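Local coordinates for lipolytic enzyme (Clostridium thermocellum, PDB 2VPT), which is the catalytic domain of a cellulosomal family 3 carbohydrate esterase, an SGNH-type hydrolase that removes acetyl groups from acetylated xylan, at residues Val159-Thr170 / Gly183-Tyr194. Sequence-based numbering, arbitrary orientation.
Sequences VKLSEIQFDRNT and GYKKIANIWYKY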
ATOM      1  N   VAL A 159       3.563  -5.750 -23.337  1.00 11.79           N
ATOM      2  CA  VAL A 159       2.698  -6.668 -22.615  1.00 12.11           C
ATOM      3  C   VAL A 159       1.269  -6.180 -22.785  1.00 12.17           C
ATOM      4  O   VAL A 159       0.874  -5.138 -22.246  1.00 11.42           O
ATOM      5  CB  VAL A 159       3.086  -6.751 -21.131  1.00 12.18           C
ATOM      6  CG1 VAL A 159       2.118  -7.674 -20.378  1.00 12.42           C
ATOM      7  CG2 VAL A 159       4.550  -7.207 -20.993  1.00 12.88           C
ATOM      8  N   LYS A 160       0.498  -6.914 -23.580  1.00 12.18           N
ATOM      9  CA  LYS A 160      -0.847  -6.486 -23.934  1.00 13.35           C
ATOM     10  C   LYS A 160      -1.875  -6.878 -22.878  1.00 12.57           C
ATOM     11  O   LYS A 160      -2.713  -7.749 -23.089  1.00 12.87           O
ATOM     12  CB  LYS A 160      -1.236  -7.072 -25.302  1.00 14.08           C
ATOM     13  CG  LYS A 160      -2.480  -6.436 -25.902  1.00 15.88           C
ATOM     14  CD  LYS A 160      -2.773  -6.947 -27.303  1.00 17.60           C
ATOM     15  CE  LYS A 160      -4.192  -6.700 -27.714  1.00 21.88           C
ATOM     16  NZ  LYS A 160      -4.365  -6.885 -29.188  1.00 26.13           N
ATOM     17  N   LEU A 161      -1.835  -6.205 -21.734  1.00 11.87           N
ATOM     18  CA  LEU A 161      -2.832  -6.432 -20.698  1.00 12.17           C
ATOM     19  C   LEU A 161      -4.257  -6.169 -21.177  1.00 13.19           C
ATOM     20  O   LEU A 161      -5.227  -6.729 -20.644  1.00 13.65           O
ATOM     21  CB  LEU A 161      -2.524  -5.598 -19.444  1.00 11.63           C
ATOM     22  CG  LEU A 161      -1.166  -5.868 -18.786  1.00 11.08           C
ATOM     23  CD1 LEU A 161      -0.993  -5.028 -17.541  1.00 11.45           C
ATOM     24  CD2 LEU A 161      -0.991  -7.352 -18.461  1.00 11.31           C
ATOM     25  N   SER A 162      -4.397  -5.319 -22.200  1.00 13.81           N
ATOM     26  CA  SER A 162      -5.718  -5.035 -22.762  1.00 14.31           C
ATOM     27  C   SER A 162      -6.386  -6.222 -23.457  1.00 15.37           C
ATOM     28  O   SER A 162      -7.580  -6.138 -23.760  1.00 17.25           O
ATOM     29  CB  SER A 162      -5.648  -3.864 -23.738  1.00 14.43           C
ATOM     30  OG  SER A 162      -4.785  -4.144 -24.823  1.00 14.18           O
ATOM     31  N   GLU A 163      -5.644  -7.310 -23.672  1.00 15.70           N
ATOM     32  CA  GLU A 163      -6.227  -8.536 -24.243  1.00 16.98           C
ATOM     33  C   GLU A 163      -7.013  -9.347 -23.206  1.00 16.93           C
ATOM     34  O   GLU A 163      -7.640 -10.368 -23.547  1.00 17.79           O
ATOM     35  CB  GLU A 163      -5.148  -9.390 -24.917  1.00 16.70           C
ATOM     36  CG  GLU A 163      -4.402 -10.348 -23.988  1.00 17.26           C
ATOM     37  CD  GLU A 163      -3.288 -11.095 -24.679  1.00 17.75           C
ATOM     38  OE1 GLU A 163      -2.772 -10.618 -25.711  1.00 18.98           O
ATOM     39  OE2 GLU A 163      -2.911 -12.170 -24.169  1.00 19.90           O
ATOM     40  N   ILE A 164      -6.988  -8.911 -21.948  1.00 17.09           N
ATOM     41  CA  ILE A 164      -7.824  -9.476 -20.898  1.00 17.07           C
ATOM     42  C   ILE A 164      -9.250  -9.717 -21.391  1.00 18.30           C
ATOM     43  O   ILE A 164      -9.832  -8.871 -22.071  1.00 17.98           O
ATOM     44  CB  ILE A 164      -7.812  -8.567 -19.619  1.00 16.77           C
ATOM     45  CG1 ILE A 164      -8.549  -9.239 -18.458  1.00 17.18           C
ATOM     46  CG2 ILE A 164      -8.399  -7.181 -19.936  1.00 17.30           C
ATOM     47  CD1 ILE A 164      -8.295  -8.559 -17.111  1.00 17.28           C
ATOM     48  N   GLN A 165      -9.776 -10.896 -21.061  1.00 19.39           N
ATOM     49  CA  GLN A 165     -11.185 -11.215 -21.262  1.00 20.87           C
ATOM     50  C   GLN A 165     -11.962 -10.490 -20.176  1.00 20.94           C
ATOM     51  O   GLN A 165     -12.244 -11.044 -19.116  1.00 21.35           O
ATOM     52  CB  GLN A 165     -11.396 -12.741 -21.181  1.00 21.51           C
ATOM     53  CG  GLN A 165     -12.859 -13.223 -21.147  1.00 24.10           C
ATOM     54  CD  GLN A 165     -13.394 -13.535 -19.734  1.00 25.35           C
ATOM     55  OE1 GLN A 165     -14.558 -13.263 -19.431  1.00 27.94           O
ATOM     56  NE2 GLN A 165     -12.551 -14.117 -18.880  1.00 25.43           N
ATOM     57  N   PHE A 166     -12.288  -9.235 -20.435  1.00 21.45           N
ATOM     58  CA  PHE A 166     -12.756  -8.338 -19.391  1.00 21.70           C
ATOM     59  C   PHE A 166     -14.231  -8.517 -19.068  1.00 22.41           C
ATOM     60  O   PHE A 166     -15.077  -8.485 -19.955  1.00 22.95           O
ATOM     61  CB  PHE A 166     -12.481  -6.885 -19.785  1.00 22.05           C
ATOM     62  CG  PHE A 166     -12.809  -5.898 -18.706  1.00 21.99           C
ATOM     63  CD1 PHE A 166     -12.029  -5.823 -17.563  1.00 22.36           C
ATOM     64  CD2 PHE A 166     -13.904  -5.049 -18.829  1.00 23.26           C
ATOM     65  CE1 PHE A 166     -12.334  -4.916 -16.555  1.00 22.94           C
ATOM     66  CE2 PHE A 166     -14.219  -4.142 -17.826  1.00 23.30           C
ATOM     67  CZ  PHE A 166     -13.429  -4.074 -16.688  1.00 22.54           C
ATOM     68  N   ASP A 167     -14.520  -8.701 -17.790  1.00 22.70           N
ATOM     69  CA  ASP A 167     -15.877  -8.808 -17.301  1.00 23.92           C
ATOM     70  C   ASP A 167     -15.990  -7.905 -16.082  1.00 24.59           C
ATOM     71  O   ASP A 167     -15.453  -8.209 -15.023  1.00 23.77           O
ATOM     72  CB  ASP A 167     -16.180 -10.260 -16.947  1.00 23.96           C
ATOM     73  CG  ASP A 167     -17.620 -10.480 -16.537  1.00 25.82           C
ATOM     74  OD1 ASP A 167     -18.351  -9.502 -16.273  1.00 26.03           O
ATOM     75  OD2 ASP A 167     -18.022 -11.655 -16.485  1.00 28.54           O
ATOM     76  N   ARG A 168     -16.675  -6.785 -16.255  1.00 25.61           N
ATOM     77  CA  ARG A 168     -16.838  -5.798 -15.189  1.00 27.23           C
ATOM     78  C   ARG A 168     -17.492  -6.365 -13.928  1.00 27.35           C
ATOM     79  O   ARG A 168     -17.255  -5.859 -12.825  1.00 28.26           O
ATOM     80  CB  ARG A 168     -17.633  -4.596 -15.712  1.00 28.05           C
ATOM     81  CG  ARG A 168     -19.035  -4.945 -16.224  1.00 31.17           C
ATOM     82  CD  ARG A 168     -19.328  -4.344 -17.605  1.00 35.49           C
ATOM     83  NE  ARG A 168     -18.310  -4.677 -18.611  1.00 37.22           N
ATOM     84  CZ  ARG A 168     -18.140  -5.877 -19.169  1.00 37.72           C
ATOM     85  NH1 ARG A 168     -18.902  -6.911 -18.828  1.00 39.12           N
ATOM     86  NH2 ARG A 168     -17.187  -6.048 -20.074  1.00 38.07           N
ATOM     87  N   ASN A 169     -18.306  -7.412 -14.084  1.00 26.93           N
ATOM     88  CA  ASN A 169     -18.970  -8.050 -12.946  1.00 27.10           C
ATOM     89  C   ASN A 169     -18.082  -9.000 -12.125  1.00 25.76           C
ATOM     90  O   ASN A 169     -18.477  -9.422 -11.041  1.00 27.09           O
ATOM     91  CB  ASN A 169     -20.232  -8.780 -13.418  1.00 27.66           C
ATOM     92  CG  ASN A 169     -21.272  -7.832 -14.000  1.00 29.96           C
ATOM     93  OD1 ASN A 169     -21.532  -6.759 -13.451  1.00 32.93           O
ATOM     94  ND2 ASN A 169     -21.860  -8.220 -15.119  1.00 33.47           N
ATOM     95  N   THR A 170     -16.896  -9.339 -12.628  1.00 23.72           N
ATOM     96  CA  THR A 170     -15.937 -10.148 -11.853  1.00 22.07           C
ATOM     97  C   THR A 170     -14.597  -9.444 -11.612  1.00 20.58           C
ATOM     98  O   THR A 170     -13.947  -9.669 -10.586  1.00 19.75           O
ATOM     99  CB  THR A 170     -15.636 -11.518 -12.531  1.00 21.89           C
ATOM    100  OG1 THR A 170     -15.037 -11.326 -13.820  1.00 21.87           O
ATOM    101  CG2 THR A 170     -16.920 -12.343 -12.694  1.00 22.27           C
ATOM    102  N   GLY A 183      -9.505 -10.056 -11.154  1.00 14.55           N
ATOM    103  CA  GLY A 183      -8.961  -9.248 -12.232  1.00 13.75           C
ATOM    104  C   GLY A 183      -7.444  -9.234 -12.206  1.00 12.91           C
ATOM    105  O   GLY A 183      -6.803  -9.366 -13.237  1.00 12.22           O
ATOM    106  N   TYR A 184      -6.858  -9.087 -11.018  1.00 12.37           N
ATOM    107  CA  TYR A 184      -5.410  -9.120 -10.912  1.00 12.11           C
ATOM    108  C   TYR A 184      -4.812 -10.471 -11.306  1.00 11.77           C
ATOM    109  O   TYR A 184      -3.721 -10.530 -11.858  1.00 11.32           O
ATOM    110  CB  TYR A 184      -4.932  -8.709  -9.517  1.00 11.27           C
ATOM    111  CG  TYR A 184      -4.907  -7.215  -9.268  1.00 10.55           C
ATOM    112  CD1 TYR A 184      -4.126  -6.389 -10.050  1.00 10.17           C
ATOM    113  CD2 TYR A 184      -5.587  -6.646  -8.207  1.00 10.24           C
ATOM    114  CE1 TYR A 184      -4.051  -5.016  -9.811  1.00 10.12           C
ATOM    115  CE2 TYR A 184      -5.541  -5.285  -7.968  1.00 10.50           C
ATOM    116  CZ  TYR A 184      -4.771  -4.469  -8.775  1.00  9.77           C
ATOM    117  OH  TYR A 184      -4.690  -3.094  -8.538  1.00 11.75           O
ATOM    118  N   LYS A 185      -5.531 -11.558 -11.025  1.00 12.86           N
ATOM    119  CA  LYS A 185      -5.080 -12.876 -11.451  1.00 13.78           C
ATOM    120  C   LYS A 185      -5.057 -12.993 -12.961  1.00 13.12           C
ATOM    121  O   LYS A 185      -4.106 -13.502 -13.525  1.00 12.47           O
ATOM    122  CB  LYS A 185      -5.956 -13.979 -10.853  1.00 14.72           C
ATOM    123  CG  LYS A 185      -5.610 -14.356  -9.441  1.00 18.00           C
ATOM    124  CD  LYS A 185      -6.459 -15.527  -8.981  1.00 21.73           C
ATOM    125  CE  LYS A 185      -6.314 -16.763  -9.832  1.00 25.28           C
ATOM    126  NZ  LYS A 185      -7.027 -17.908  -9.173  1.00 29.23           N
ATOM    127  N   LYS A 186      -6.097 -12.497 -13.621  1.00 13.44           N
ATOM    128  CA  LYS A 186      -6.094 -12.462 -15.089  1.00 14.26           C
ATOM    129  C   LYS A 186      -4.912 -11.654 -15.634  1.00 13.37           C
ATOM    130  O   LYS A 186      -4.253 -12.042 -16.593  1.00 13.97           O
ATOM    131  CB  LYS A 186      -7.400 -11.871 -15.622  1.00 14.86           C
ATOM    132  CG  LYS A 186      -8.646 -12.746 -15.411  1.00 15.51           C
ATOM    133  CD  LYS A 186      -9.869 -12.078 -16.063  1.00 16.07           C
ATOM    134  CE  LYS A 186     -11.171 -12.827 -15.852  1.00 17.20           C
ATOM    135  NZ  LYS A 186     -12.278 -12.191 -16.612  1.00 18.84           N
ATOM    136  N   ILE A 187      -4.639 -10.510 -15.010  1.00 12.67           N
ATOM    137  CA  ILE A 187      -3.520  -9.673 -15.424  1.00 12.24           C
ATOM    138  C   ILE A 187      -2.187 -10.392 -15.228  1.00 11.63           C
ATOM    139  O   ILE A 187      -1.336 -10.387 -16.102  1.00 11.78           O
ATOM    140  CB  ILE A 187      -3.562  -8.325 -14.658  1.00 12.28           C
ATOM    141  CG1 ILE A 187      -4.757  -7.473 -15.118  1.00 14.18           C
ATOM    142  CG2 ILE A 187      -2.237  -7.562 -14.776  1.00 12.49           C
ATOM    143  CD1 ILE A 187      -4.659  -6.945 -16.522  1.00 15.39           C
ATOM    144  N   ALA A 188      -2.025 -11.055 -14.083  1.00 11.10           N
ATOM    145  CA  ALA A 188      -0.829 -11.851 -13.829  1.00 10.95           C
ATOM    146  C   ALA A 188      -0.588 -12.896 -14.921  1.00 11.57           C
ATOM    147  O   ALA A 188       0.541 -13.119 -15.342  1.00 11.55           O
ATOM    148  CB  ALA A 188      -0.932 -12.543 -12.481  1.00 11.94           C
ATOM    149  N   ASN A 189      -1.666 -13.534 -15.362  1.00 12.73           N
ATOM    150  CA  ASN A 189      -1.536 -14.540 -16.423  1.00 13.55           C
ATOM    151  C   ASN A 189      -1.063 -13.971 -17.745  1.00 13.42           C
ATOM    152  O   ASN A 189      -0.316 -14.625 -18.467  1.00 13.75           O
ATOM    153  CB  ASN A 189      -2.802 -15.379 -16.528  1.00 14.67           C
ATOM    154  CG  ASN A 189      -2.809 -16.492 -15.470  1.00 17.39           C
ATOM    155  OD1 ASN A 189      -3.274 -16.306 -14.364  1.00 22.12           O
ATOM    156  ND2 ASN A 189      -2.204 -17.624 -15.804  1.00 22.32           N
ATOM    157  N   ILE A 190      -1.436 -12.719 -18.032  1.00 12.81           N
ATOM    158  CA  ILE A 190      -0.986 -12.064 -19.256  1.00 12.95           C
ATOM    159  C   ILE A 190       0.483 -11.637 -19.119  1.00 12.12           C
ATOM    160  O   ILE A 190       1.273 -11.829 -20.031  1.00 13.00           O
ATOM    161  CB  ILE A 190      -1.900 -10.894 -19.642  1.00 12.72           C
ATOM    162  CG1 ILE A 190      -3.342 -11.376 -19.865  1.00 13.79           C
ATOM    163  CG2 ILE A 190      -1.365 -10.186 -20.894  1.00 13.93           C
ATOM    164  CD1 ILE A 190      -4.372 -10.273 -19.899  1.00 15.15           C
ATOM    165  N   TRP A 191       0.882 -11.077 -17.971  1.00 11.38           N
ATOM    166  CA  TRP A 191       2.300 -10.846 -17.759  1.00 11.52           C
ATOM    167  C   TRP A 191       3.097 -12.135 -17.985  1.00 11.94           C
ATOM    168  O   TRP A 191       4.150 -12.112 -18.618  1.00 12.79           O
ATOM    169  CB  TRP A 191       2.597 -10.364 -16.333  1.00 10.87           C
ATOM    170  CG  TRP A 191       2.283  -8.904 -16.041  1.00 10.04           C
ATOM    171  CD1 TRP A 191       1.202  -8.437 -15.378  1.00 10.68           C
ATOM    172  CD2 TRP A 191       3.073  -7.747 -16.386  1.00 10.59           C
ATOM    173  NE1 TRP A 191       1.256  -7.060 -15.279  1.00 10.11           N
ATOM    174  CE2 TRP A 191       2.400  -6.622 -15.885  1.00  9.63           C
ATOM    175  CE3 TRP A 191       4.283  -7.559 -17.058  1.00 10.38           C
ATOM    176  CZ2 TRP A 191       2.893  -5.317 -16.052  1.00 10.76           C
ATOM    177  CZ3 TRP A 191       4.769  -6.271 -17.226  1.00 11.16           C
ATOM    178  CH2 TRP A 191       4.080  -5.172 -16.714  1.00 10.09           C
ATOM    179  N   TYR A 192       2.625 -13.247 -17.412  1.00 12.42           N
ATOM    180  CA  TYR A 192       3.319 -14.515 -17.578  1.00 12.92           C
ATOM    181  C   TYR A 192       3.469 -14.857 -19.061  1.00 13.21           C
ATOM    182  O   TYR A 192       4.560 -15.147 -19.524  1.00 13.87           O
ATOM    183  CB  TYR A 192       2.595 -15.622 -16.810  1.00 13.86           C
ATOM    184  CG  TYR A 192       3.276 -16.975 -16.911  1.00 14.61           C
ATOM    185  CD1 TYR A 192       4.204 -17.376 -15.962  1.00 14.60           C
ATOM    186  CD2 TYR A 192       3.001 -17.832 -17.966  1.00 15.68           C
ATOM    187  CE1 TYR A 192       4.824 -18.607 -16.050  1.00 15.75           C
ATOM    188  CE2 TYR A 192       3.607 -19.066 -18.055  1.00 16.80           C
ATOM    189  CZ  TYR A 192       4.528 -19.437 -17.109  1.00 16.25           C
ATOM    190  OH  TYR A 192       5.138 -20.677 -17.203  1.00 18.37           O
ATOM    191  N   LYS A 193       2.359 -14.814 -19.779  1.00 13.50           N
ATOM    192  CA  LYS A 193       2.360 -15.106 -21.223  1.00 14.37           C
ATOM    193  C   LYS A 193       3.455 -14.356 -21.976  1.00 14.63           C
ATOM    194  O   LYS A 193       4.192 -14.925 -22.784  1.00 15.61           O
ATOM    195  CB  LYS A 193       0.982 -14.801 -21.803  1.00 14.82           C
ATOM    196  CG  LYS A 193       0.889 -14.869 -23.330  1.00 15.81           C
ATOM    197  CD  LYS A 193      -0.518 -14.579 -23.793  1.00 16.18           C
ATOM    198  CE  LYS A 193      -0.565 -14.458 -25.310  1.00 18.55           C
ATOM    199  NZ  LYS A 193      -1.912 -14.153 -25.801  1.00 21.29           N
ATOM    200  N   TYR A 194       3.552 -13.056 -21.716  1.00 14.64           N
ATOM    201  CA  TYR A 194       4.460 -12.192 -22.469  1.00 15.03           C
ATOM    202  C   TYR A 194       5.888 -12.144 -21.936  1.00 14.75           C
ATOM    203  O   TYR A 194       6.788 -11.691 -22.626  1.00 15.79           O
ATOM    204  CB  TYR A 194       3.863 -10.769 -22.584  1.00 16.15           C
ATOM    205  CG  TYR A 194       2.719 -10.679 -23.585  1.00 16.47           C
ATOM    206  CD1 TYR A 194       2.969 -10.377 -24.917  1.00 20.33           C
ATOM    207  CD2 TYR A 194       1.401 -10.870 -23.212  1.00 16.20           C
ATOM    208  CE1 TYR A 194       1.950 -10.308 -25.833  1.00 21.08           C
ATOM    209  CE2 TYR A 194       0.358 -10.804 -24.140  1.00 16.17           C
ATOM    210  CZ  TYR A 194       0.647 -10.519 -25.456  1.00 19.20           C
ATOM    211  OH  TYR A 194      -0.359 -10.438 -26.403  1.00 20.14           O
TER
HETATM  212  O   HOH W   1     -14.581 -13.557 -15.509  1.00 27.45           O
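One face of the Trp191 indole is roofed by two methyls, Val159 CG1 above the six-membered ring and Leu161 CD2 above the five-membered ring, the latter 4.1 Å from the ring centroid and 19° off its normal. Both are CH-pi contacts. Over one face of the Tyr194 ring lies the backbone N of Lys160, a buried atom with no hydrogen-bond partner in the model. At the edge of that ring stands the Glu163 carboxylate, its plane 59° from that of the ring. Tyr194 OH donates to Glu163 OE1 at a short 2.5 Å, while Lys193 NZ forms a salt bridge with Glu163 OE2 at 2.8 Å. Each oxygen is met on its syn side, the donor tilted out of the carboxylate plane. Glu163 reaches them with CG wedged between its backbone N and carbonyl carbon (chi1 86°) and the rest of the chain extended.

Between this end and Lys186 the contact is aliphatic: Ile190 CD1 packs 3.8 Å from Ile164 CB, and Ile187 CD1 lies 3.9 Å from Leu161 CB. Farther along, the extended Lys186 crosses Ile164 and puts NZ 2.8 Å from Gln165 O in a hydrogen bond that meets the carbonyl nearly head-on. A water links NZ to Thr170 OG1, and Asp171 adds a salt bridge, which should stabilise the ammonium charge.

Residues 159-170 thus run from the end of strand 156-159 along helix 181-203; the connection between them carries the Asp-x-x-His sequence expected of SGNH catalytic residues. On the sheet side, Trp191 stacks with Tyr27 and Phe88 and touches strand 122-126, Leu161 and Ile187 meet Trp90 of strand 86-90, and helix 28-37 flanks helix 181-203 through Ala188, Trp191 and Tyr192.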